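Local coordinates for protein pentalenene synthase (Streptomyces chartreusis NRRL 3882, PDB 6Q4S) that probably cyclises farnesyl diphosphate, with the help of magnesium ions, to the bicyclic sesquiterpene alcohol 7-epi-alpha-eudesmol, at residues S16-Y21 / S62-M66; R34-S38 / L78-Q82; N71-L75 / A122-V126. All blocks are in the same frame, centred on the assembly; numbering follows the deposited sequence.

Contact 1: S16-Y21 / S62-M66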
loop_
_atom_site.group_PDB
_atom_site.type_symbol
_atom_site.label_atom_id
_atom_site.label_comp_id
_atom_site.label_asym_id
_atom_site.label_seq_id
_atom_site.Cartn_x
_atom_site.Cartn_y
_atom_site.Cartn_z
ATOM N N SER A 16 -18.422 -20.559 -11.646
ATOM C CA SER A 16 -18.190 -21.521 -10.573
ATOM C C SER A 16 -19.391 -22.460 -10.322
ATOM O O SER A 16 -20.569 -22.030 -10.169
ATOM C CB SER A 16 -17.818 -20.830 -9.281
ATOM O OG SER A 16 -17.734 -21.714 -8.179
ATOM N N GLU A 17 -19.065 -23.741 -10.176
ATOM C CA GLU A 17 -20.055 -24.747 -9.689
ATOM C C GLU A 17 -20.476 -24.568 -8.233
ATOM O O GLU A 17 -21.507 -25.136 -7.765
ATOM C CB GLU A 17 -19.493 -26.158 -9.923
ATOM C CG GLU A 17 -18.357 -26.548 -8.988
ATOM C CD GLU A 17 -17.694 -27.861 -9.372
ATOM O OE1 GLU A 17 -18.422 -28.794 -9.814
ATOM O OE2 GLU A 17 -16.456 -27.971 -9.222
ATOM N N HIS A 18 -19.762 -23.709 -7.481
ATOM C CA HIS A 18 -20.076 -23.548 -6.052
ATOM C C HIS A 18 -21.037 -22.473 -5.689
ATOM O O HIS A 18 -21.239 -22.143 -4.496
ATOM C CB HIS A 18 -18.751 -23.330 -5.314
ATOM C CG HIS A 18 -17.745 -24.359 -5.651
ATOM N ND1 HIS A 18 -18.037 -25.706 -5.573
ATOM C CD2 HIS A 18 -16.460 -24.262 -6.057
ATOM C CE1 HIS A 18 -16.959 -26.391 -5.916
ATOM N NE2 HIS A 18 -15.994 -25.540 -6.234
ATOM N N LEU A 19 -21.722 -21.930 -6.679
ATOM C CA LEU A 19 -22.605 -20.806 -6.389
ATOM C C LEU A 19 -23.583 -21.071 -5.289
ATOM O O LEU A 19 -23.678 -20.291 -4.314
ATOM C CB LEU A 19 -23.312 -20.367 -7.689
ATOM C CG LEU A 19 -24.427 -19.356 -7.557
ATOM C CD1 LEU A 19 -23.942 -18.052 -6.911
ATOM C CD2 LEU A 19 -25.003 -19.146 -8.970
ATOM N N GLU A 20 -24.378 -22.152 -5.394
ATOM C CA GLU A 20 -25.414 -22.374 -4.354
ATOM C C GLU A 20 -24.826 -22.791 -3.004
ATOM O O GLU A 20 -25.287 -22.330 -1.954
ATOM C CB GLU A 20 -26.565 -23.341 -4.823
ATOM C CG GLU A 20 -27.402 -22.824 -6.004
ATOM C CD GLU A 20 -28.016 -21.398 -5.814
ATOM O OE1 GLU A 20 -28.347 -20.981 -4.675
ATOM O OE2 GLU A 20 -28.187 -20.645 -6.815
ATOM N N TYR A 21 -23.787 -23.617 -3.026
ATOM C CA TYR A 21 -23.133 -24.051 -1.759
ATOM C C TYR A 21 -22.643 -22.785 -0.961
ATOM O O TYR A 21 -22.952 -22.590 0.226
ATOM C CB TYR A 21 -21.923 -24.957 -2.117
ATOM C CG TYR A 21 -21.021 -25.218 -0.952
ATOM C CD1 TYR A 21 -21.323 -26.214 -0.024
ATOM C CD2 TYR A 21 -19.894 -24.416 -0.727
ATOM C CE1 TYR A 21 -20.483 -26.451 1.060
ATOM C CE2 TYR A 21 -19.073 -24.627 0.375
ATOM C CZ TYR A 21 -19.389 -25.645 1.272
ATOM O OH TYR A 21 -18.564 -25.850 2.346
ATOM N N SER A 62 -11.913 -22.744 -5.037
ATOM C CA SER A 62 -12.447 -23.853 -4.275
ATOM C C SER A 62 -13.720 -23.416 -3.610
ATOM O O SER A 62 -13.995 -22.190 -3.522
ATOM C CB SER A 62 -11.457 -24.293 -3.211
ATOM O OG SER A 62 -11.424 -23.329 -2.191
ATOM N N ALA A 63 -14.483 -24.370 -3.082
ATOM C CA ALA A 63 -15.721 -24.056 -2.488
ATOM C C ALA A 63 -15.583 -23.192 -1.242
ATOM O O ALA A 63 -16.462 -22.332 -0.980
ATOM C CB ALA A 63 -16.516 -25.312 -2.170
ATOM N N ASP A 64 -14.565 -23.426 -0.407
ATOM C CA ASP A 64 -14.494 -22.655 0.818
ATOM C C ASP A 64 -14.022 -21.202 0.475
ATOM O O ASP A 64 -14.369 -20.267 1.170
ATOM C CB ASP A 64 -13.525 -23.270 1.813
ATOM C CG ASP A 64 -14.009 -24.623 2.373
ATOM O OD1 ASP A 64 -15.236 -24.834 2.583
ATOM O OD2 ASP A 64 -13.113 -25.444 2.632
ATOM N N ASP A 65 -13.124 -21.107 -0.478
ATOM C CA ASP A 65 -12.617 -19.809 -0.957
ATOM C C ASP A 65 -13.692 -19.020 -1.706
ATOM O O ASP A 65 -13.728 -17.798 -1.624
ATOM C CB ASP A 65 -11.428 -20.019 -1.855
ATOM C CG ASP A 65 -10.192 -20.480 -1.091
ATOM O OD1 ASP A 65 -10.120 -20.314 0.151
ATOM O OD2 ASP A 65 -9.209 -20.865 -1.749
ATOM N N MET A 66 -14.638 -19.705 -2.329
ATOM C CA MET A 66 -15.771 -19.012 -2.937
ATOM C C MET A 66 -16.580 -18.323 -1.867
ATOM O O MET A 66 -17.024 -17.163 -2.037
ATOM C CB MET A 66 -16.648 -19.954 -3.777
ATOM C CG MET A 66 -17.802 -19.266 -4.482
ATOM S SD MET A 66 -17.399 -17.826 -5.540
ATOM C CE MET A 66 -16.404 -18.648 -6.688
#

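Contact 2: R34-S38 / L78-Q82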
loop_
_atom_site.group_PDB
_atom_site.type_symbol
_atom_site.label_atom_id
_atom_site.label_comp_id
_atom_site.label_asym_id
_atom_site.label_seq_id
_atom_site.Cartn_x
_atom_site.Cartn_y
_atom_site.Cartn_z
ATOM N N ARG A 34 -23.206 -9.078 11.365
ATOM C CA ARG A 34 -24.022 -7.920 11.665
ATOM C C ARG A 34 -23.925 -6.837 10.594
ATOM O O ARG A 34 -24.204 -5.674 10.873
ATOM C CB ARG A 34 -23.757 -7.380 13.084
ATOM C CG ARG A 34 -23.870 -8.446 14.158
ATOM C CD ARG A 34 -23.121 -8.135 15.446
ATOM N NE ARG A 34 -24.033 -7.887 16.564
ATOM C CZ ARG A 34 -24.818 -8.798 17.181
ATOM N NH1 ARG A 34 -24.860 -10.085 16.811
ATOM N NH2 ARG A 34 -25.588 -8.406 18.198
ATOM N N LEU A 35 -23.652 -7.261 9.357
ATOM C CA LEU A 35 -23.606 -6.360 8.186
ATOM C C LEU A 35 -24.971 -5.954 7.712
ATOM O O LEU A 35 -25.109 -4.916 7.091
ATOM C CB LEU A 35 -22.825 -7.003 7.044
ATOM C CG LEU A 35 -21.379 -7.277 7.459
ATOM C CD1 LEU A 35 -20.664 -8.057 6.391
ATOM C CD2 LEU A 35 -20.670 -5.940 7.737
ATOM N N VAL A 36 -25.969 -6.806 7.926
ATOM C CA VAL A 36 -27.347 -6.424 7.769
ATOM C C VAL A 36 -27.984 -6.540 9.164
ATOM O O VAL A 36 -27.575 -7.402 10.013
ATOM C CB VAL A 36 -28.092 -7.266 6.719
ATOM C CG1 VAL A 36 -27.380 -7.264 5.383
ATOM C CG2 VAL A 36 -28.289 -8.683 7.188
ATOM N N ARG A 37 -28.999 -5.704 9.368
ATOM C CA ARG A 37 -29.642 -5.512 10.689
ATOM C C ARG A 37 -31.175 -5.757 10.735
ATOM O O ARG A 37 -31.747 -5.777 11.797
ATOM C CB ARG A 37 -29.352 -4.077 11.180
ATOM C CG ARG A 37 -27.855 -3.755 11.365
ATOM C CD ARG A 37 -27.563 -2.310 11.787
ATOM N NE ARG A 37 -28.054 -1.298 10.836
ATOM C CZ ARG A 37 -27.448 -0.904 9.700
ATOM N NH1 ARG A 37 -26.279 -1.429 9.292
ATOM N NH2 ARG A 37 -28.026 0.037 8.949
ATOM N N SER A 38 -31.819 -5.898 9.584
ATOM C CA SER A 38 -33.253 -6.114 9.493
ATOM C C SER A 38 -33.542 -7.025 8.327
ATOM O O SER A 38 -32.764 -7.125 7.369
ATOM C CB SER A 38 -33.996 -4.789 9.310
ATOM O OG SER A 38 -33.908 -4.323 7.982
ATOM N N LEU A 78 -21.867 -3.237 0.707
ATOM C CA LEU A 78 -22.602 -2.862 1.892
ATOM C C LEU A 78 -22.017 -1.618 2.526
ATOM O O LEU A 78 -22.683 -0.979 3.313
ATOM C CB LEU A 78 -22.622 -3.972 2.907
ATOM C CG LEU A 78 -23.686 -5.029 2.542
ATOM C CD1 LEU A 78 -23.534 -6.285 3.362
ATOM C CD2 LEU A 78 -25.097 -4.437 2.631
ATOM N N PHE A 79 -20.774 -1.317 2.213
ATOM C CA PHE A 79 -20.041 -0.238 2.882
ATOM C C PHE A 79 -20.858 1.065 3.051
ATOM O O PHE A 79 -21.208 1.358 4.227
ATOM C CB PHE A 79 -18.662 -0.068 2.248
ATOM C CG PHE A 79 -17.835 1.038 2.825
ATOM C CD1 PHE A 79 -17.913 1.388 4.121
ATOM C CD2 PHE A 79 -16.906 1.657 2.031
ATOM C CE1 PHE A 79 -17.118 2.411 4.624
ATOM C CE2 PHE A 79 -16.111 2.681 2.526
ATOM C CZ PHE A 79 -16.246 3.067 3.833
ATOM N N ASP A 80 -21.246 1.798 1.986
ATOM C CA ASP A 80 -22.215 2.999 2.194
ATOM C C ASP A 80 -23.366 2.794 3.207
ATOM O O ASP A 80 -23.625 3.631 4.089
ATOM C CB ASP A 80 -22.840 3.563 0.898
ATOM C CG ASP A 80 -22.739 2.615 -0.270
ATOM O OD1 ASP A 80 -23.383 1.529 -0.211
ATOM O OD2 ASP A 80 -21.977 2.957 -1.218
ATOM N N ASP A 81 -23.996 1.632 3.106
ATOM C CA ASP A 81 -25.203 1.306 3.887
ATOM C C ASP A 81 -24.923 0.988 5.384
ATOM O O ASP A 81 -25.841 0.711 6.135
ATOM C CB ASP A 81 -26.021 0.182 3.170
ATOM C CG ASP A 81 -26.300 0.506 1.657
ATOM O OD1 ASP A 81 -25.991 1.629 1.203
ATOM O OD2 ASP A 81 -26.804 -0.355 0.915
ATOM N N GLN A 82 -23.681 1.076 5.842
ATOM C CA GLN A 82 -23.387 0.845 7.260
ATOM C C GLN A 82 -23.663 2.068 8.148
ATOM O O GLN A 82 -23.681 1.927 9.373
ATOM C CB GLN A 82 -21.928 0.384 7.416
ATOM C CG GLN A 82 -21.640 -0.948 6.729
ATOM C CD GLN A 82 -22.415 -2.103 7.379
ATOM O OE1 GLN A 82 -22.114 -2.479 8.481
ATOM N NE2 GLN A 82 -23.401 -2.637 6.696
#

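Contact 3: N71-L75 / A122-V126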
loop_
_atom_site.group_PDB
_atom_site.type_symbol
_atom_site.label_atom_id
_atom_site.label_comp_id
_atom_site.label_asym_id
_atom_site.label_seq_id
_atom_site.Cartn_x
_atom_site.Cartn_y
_atom_site.Cartn_z
ATOM N N ASN A 71 -18.034 -13.193 0.707
ATOM C CA ASN A 71 -18.071 -12.390 1.885
ATOM C C ASN A 71 -17.373 -10.982 1.575
ATOM O O ASN A 71 -17.907 -9.907 1.893
ATOM C CB ASN A 71 -17.399 -13.129 3.066
ATOM C CG ASN A 71 -18.164 -14.374 3.511
ATOM O OD1 ASN A 71 -19.361 -14.544 3.238
ATOM N ND2 ASN A 71 -17.494 -15.170 4.333
ATOM N N TRP A 72 -16.188 -11.053 1.051
ATOM C CA TRP A 72 -15.459 -9.863 0.601
ATOM C C TRP A 72 -16.245 -8.956 -0.342
ATOM O O TRP A 72 -16.434 -7.782 -0.057
ATOM C CB TRP A 72 -14.245 -10.304 -0.099
ATOM C CG TRP A 72 -13.371 -9.231 -0.551
ATOM C CD1 TRP A 72 -13.021 -8.100 0.112
ATOM C CD2 TRP A 72 -12.718 -9.200 -1.776
ATOM N NE1 TRP A 72 -12.154 -7.351 -0.640
ATOM C CE2 TRP A 72 -11.966 -7.994 -1.826
ATOM C CE3 TRP A 72 -12.708 -10.050 -2.876
ATOM C CZ2 TRP A 72 -11.140 -7.689 -2.897
ATOM C CZ3 TRP A 72 -11.942 -9.737 -3.932
ATOM C CH2 TRP A 72 -11.158 -8.563 -3.952
ATOM N N PHE A 73 -16.757 -9.540 -1.419
ATOM C CA PHE A 73 -17.670 -8.864 -2.299
ATOM C C PHE A 73 -18.725 -8.060 -1.543
ATOM O O PHE A 73 -19.009 -6.949 -1.917
ATOM C CB PHE A 73 -18.419 -9.855 -3.187
ATOM C CG PHE A 73 -18.134 -9.740 -4.631
ATOM C CD1 PHE A 73 -18.944 -8.982 -5.432
ATOM C CD2 PHE A 73 -17.128 -10.484 -5.225
ATOM C CE1 PHE A 73 -18.721 -8.904 -6.788
ATOM C CE2 PHE A 73 -16.927 -10.457 -6.606
ATOM C CZ PHE A 73 -17.699 -9.652 -7.372
ATOM N N SER A 74 -19.351 -8.643 -0.529
ATOM C CA SER A 74 -20.375 -7.962 0.156
ATOM C C SER A 74 -19.888 -6.684 0.884
ATOM O O SER A 74 -20.710 -5.778 1.074
ATOM C CB SER A 74 -21.130 -8.873 1.161
ATOM O OG SER A 74 -20.355 -9.203 2.293
ATOM N N LEU A 75 -18.610 -6.662 1.317
ATOM C CA LEU A 75 -18.067 -5.584 2.173
ATOM C C LEU A 75 -18.116 -4.282 1.446
ATOM O O LEU A 75 -18.651 -3.318 1.959
ATOM C CB LEU A 75 -16.610 -5.843 2.650
ATOM C CG LEU A 75 -16.589 -7.012 3.591
ATOM C CD1 LEU A 75 -15.208 -7.365 4.078
ATOM C CD2 LEU A 75 -17.537 -6.789 4.736
ATOM N N ALA A 122 -15.420 -7.438 10.107
ATOM C CA ALA A 122 -15.628 -8.354 9.001
ATOM C C ALA A 122 -14.433 -8.359 8.110
ATOM O O ALA A 122 -13.932 -9.425 7.738
ATOM C CB ALA A 122 -16.873 -8.018 8.223
ATOM N N TRP A 123 -13.954 -7.171 7.748
ATOM C CA TRP A 123 -12.762 -7.108 6.911
ATOM C C TRP A 123 -11.525 -7.635 7.593
ATOM O O TRP A 123 -10.744 -8.329 6.958
ATOM C CB TRP A 123 -12.567 -5.679 6.366
ATOM C CG TRP A 123 -11.380 -5.449 5.495
ATOM C CD1 TRP A 123 -10.473 -4.437 5.672
ATOM C CD2 TRP A 123 -10.931 -6.181 4.322
ATOM N NE1 TRP A 123 -9.533 -4.470 4.676
ATOM C CE2 TRP A 123 -9.775 -5.532 3.847
ATOM C CE3 TRP A 123 -11.393 -7.295 3.630
ATOM C CZ2 TRP A 123 -9.045 -5.977 2.718
ATOM C CZ3 TRP A 123 -10.672 -7.738 2.503
ATOM C CH2 TRP A 123 -9.494 -7.089 2.074
ATOM N N ALA A 124 -11.297 -7.346 8.864
ATOM C CA ALA A 124 -10.125 -7.965 9.485
ATOM C C ALA A 124 -10.140 -9.490 9.349
ATOM O O ALA A 124 -9.067 -10.135 9.146
ATOM C CB ALA A 124 -9.974 -7.563 10.926
ATOM N N GLU A 125 -11.339 -10.077 9.422
ATOM C CA GLU A 125 -11.487 -11.535 9.249
ATOM C C GLU A 125 -11.179 -11.975 7.845
ATOM O O GLU A 125 -10.360 -12.840 7.688
ATOM C CB GLU A 125 -12.900 -12.034 9.651
ATOM C CG GLU A 125 -13.039 -13.558 9.457
ATOM C CD GLU A 125 -14.486 -14.050 9.521
ATOM O OE1 GLU A 125 -15.011 -14.023 10.653
ATOM O OE2 GLU A 125 -15.056 -14.427 8.450
ATOM N N VAL A 126 -11.785 -11.310 6.855
ATOM C CA VAL A 126 -11.666 -11.683 5.465
ATOM C C VAL A 126 -10.264 -11.585 4.986
ATOM O O VAL A 126 -9.819 -12.455 4.230
ATOM C CB VAL A 126 -12.679 -10.932 4.564
ATOM C CG1 VAL A 126 -12.385 -10.991 3.074
ATOM C CG2 VAL A 126 -14.085 -11.402 4.871
HETATM O O HOH W 1 -14.870 -15.072 5.656
#

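Contact 1: S16-Y21 / S62-M66
The imidazole of His18 lies flat against Ala63, the first residue of helix 63-79, and carries much of this contact. Its CB starts beside the CG of Met66, 4.3 Å away. CG then stands over both CA and CB of Ala63, and on the ND1 branch the methyl is nearest, with Ala63 CB 3.7 Å from His18 ND1. On the other branch CD2 meets the backbone instead, 3.6 Å from Ala63 N, and NE2 at the tip looks onto the same nitrogen, while CE1 stays with the methyl. The methyl carbon sits almost on the ring normal, a CH-pi contact in which Ala63 CB is 3.8 Å from the centroid of the His18 ring. Alanine suits the place because its short side chain lets the ring come down onto the backbone. On the opposite face CG of Glu17 covers the rim, so the imidazole is held between the two.

Tyr21, in the first turn of helix 19-32, has CG anti to its own nitrogen (chi1 168°), which brings CE2 within 3.7 Å of Ala63 CB. Beyond it the phenol reaches a weak hydrogen bond, Tyr21 OH to Asp64 OD1 at 3.5 Å. The carboxylate oxygen lies near the plane of the ring, at its edge. At the other end Met66, bent at chi2 and chi3, folds its CE against CB and OG of Ser16. That hydroxyl is also the acceptor of an ST turn, with His18 N 2.9 Å from Ser16 OG. Ser62 caps its own helix by accepting from Asp65 N.

The contact thus joins the starts of helices 19-32 and 63-79. Helix 50-57 packs beside both, with Ala55 against Ser16 and Leu19 and Ala54 against Met66, while Asp65 forms a salt bridge with Arg192 in helix 183-194.

Contact 2: R34-S38 / L78-Q82
Gln82 reaches across to the backbone of Leu35, where its NE2 gives a fairly straight hydrogen bond of 2.9 Å to Leu35 O (N-H...O 157°). The acceptor lies nearly in the plane of the amide, and the donor comes in the carbonyl plane on a lone pair. A fold at chi2 of Gln82 (-65°) turns the amide toward the loop. Its OE1 then rests 3.8 Å from Leu35 CD2. Glutamine fits here because its long chain can deliver an N-H to a backbone carbonyl of a non-helical segment.

Beside this bond Leu78 brings CD1 within 3.8 Å of Leu35 CB, with Val36 CG1 a looser neighbour of the same methyl. A bend at chi3 (-59°) turns the Arg37 guanidinium edge-on to Asp81 O; NH2 is 3.6 Å from Asp81 O, a proximity too long to count as a bond. The guanidinium plane is steeply inclined to the Gln82 amide.

Asp80, Asp81 and Gln82 belong to what is probably the DDXXD motif of class I terpene synthases, with Asp80 a likely magnesium ligand; the loop 34-38 packs against the end of helix 63-79 and the start of this motif, through Leu78 and Gln82 rather than through Asp80.

Contact 3: N71-L75 / A122-V126
Trp72 and Trp123 point the same way, side by side, with planes only 18° apart. Slid apart, with centroids separated by 5.1 Å, the Trp72 five-membered ring and the Trp123 six-membered ring barely overlap, though Trp72 CD1 comes within 3.4 Å of Trp123 CZ3. Trp146 meets both indoles, and Trp123 NE1 hydrogen-bonds Leu101 O. Leu75 meets Trp123 at about a right angle, its CD1 3.8 Å from Trp123 CE3, while its other branch, CD2, lies 3.8 Å from CB of the small Ala122. Val126 crosses Trp72 in the same fashion: CG1, anti to the backbone N (chi1 165°), sits 3.7 Å from Trp72 CB. The axes of segments 71-75 and 122-126 run roughly antiparallel (145°), 10.2 Å apart, a spacing filled by Leu75, Val126 and the two indoles.

Replacing Trp123 by an alanine here would probably leave Trp72 CD1 and Leu75 CD1 facing a gap, and Leu101 O without its indole N-H.

A water accepts from Asn71 ND2 and donates to Glu125 OE2; His26 binds Asn71 OD1 and Trp29 Glu125 OE2. Buried between two helices of the all-helical terpene synthase fold, the segments share no direct hydrogen bond and cohere by apolar fit, their polar link running through one water.

In the fold
From the N terminus, contact 1 closes the first loop, bringing the start of helix 19-32 to the start of helix 63-79. Before that loop has closed, contact 2 opens in the loop between helices 19-32 and 39-47, and it ends near the far end of helix 63-79, so the two cross. Contact 3 opens after contact 1 has closed but inside contact 2, and closes later on helix 118-131; it therefore crosses contact 2 and follows contact 1 in series. Helix 63-79 is common to all three. Contacts 2 and 3 touch directly, Leu35 CD1 lying 3.8 Å from Leu75 CD2, whereas contacts 1 and 2 stay about 13 Å apart at their nearest atoms.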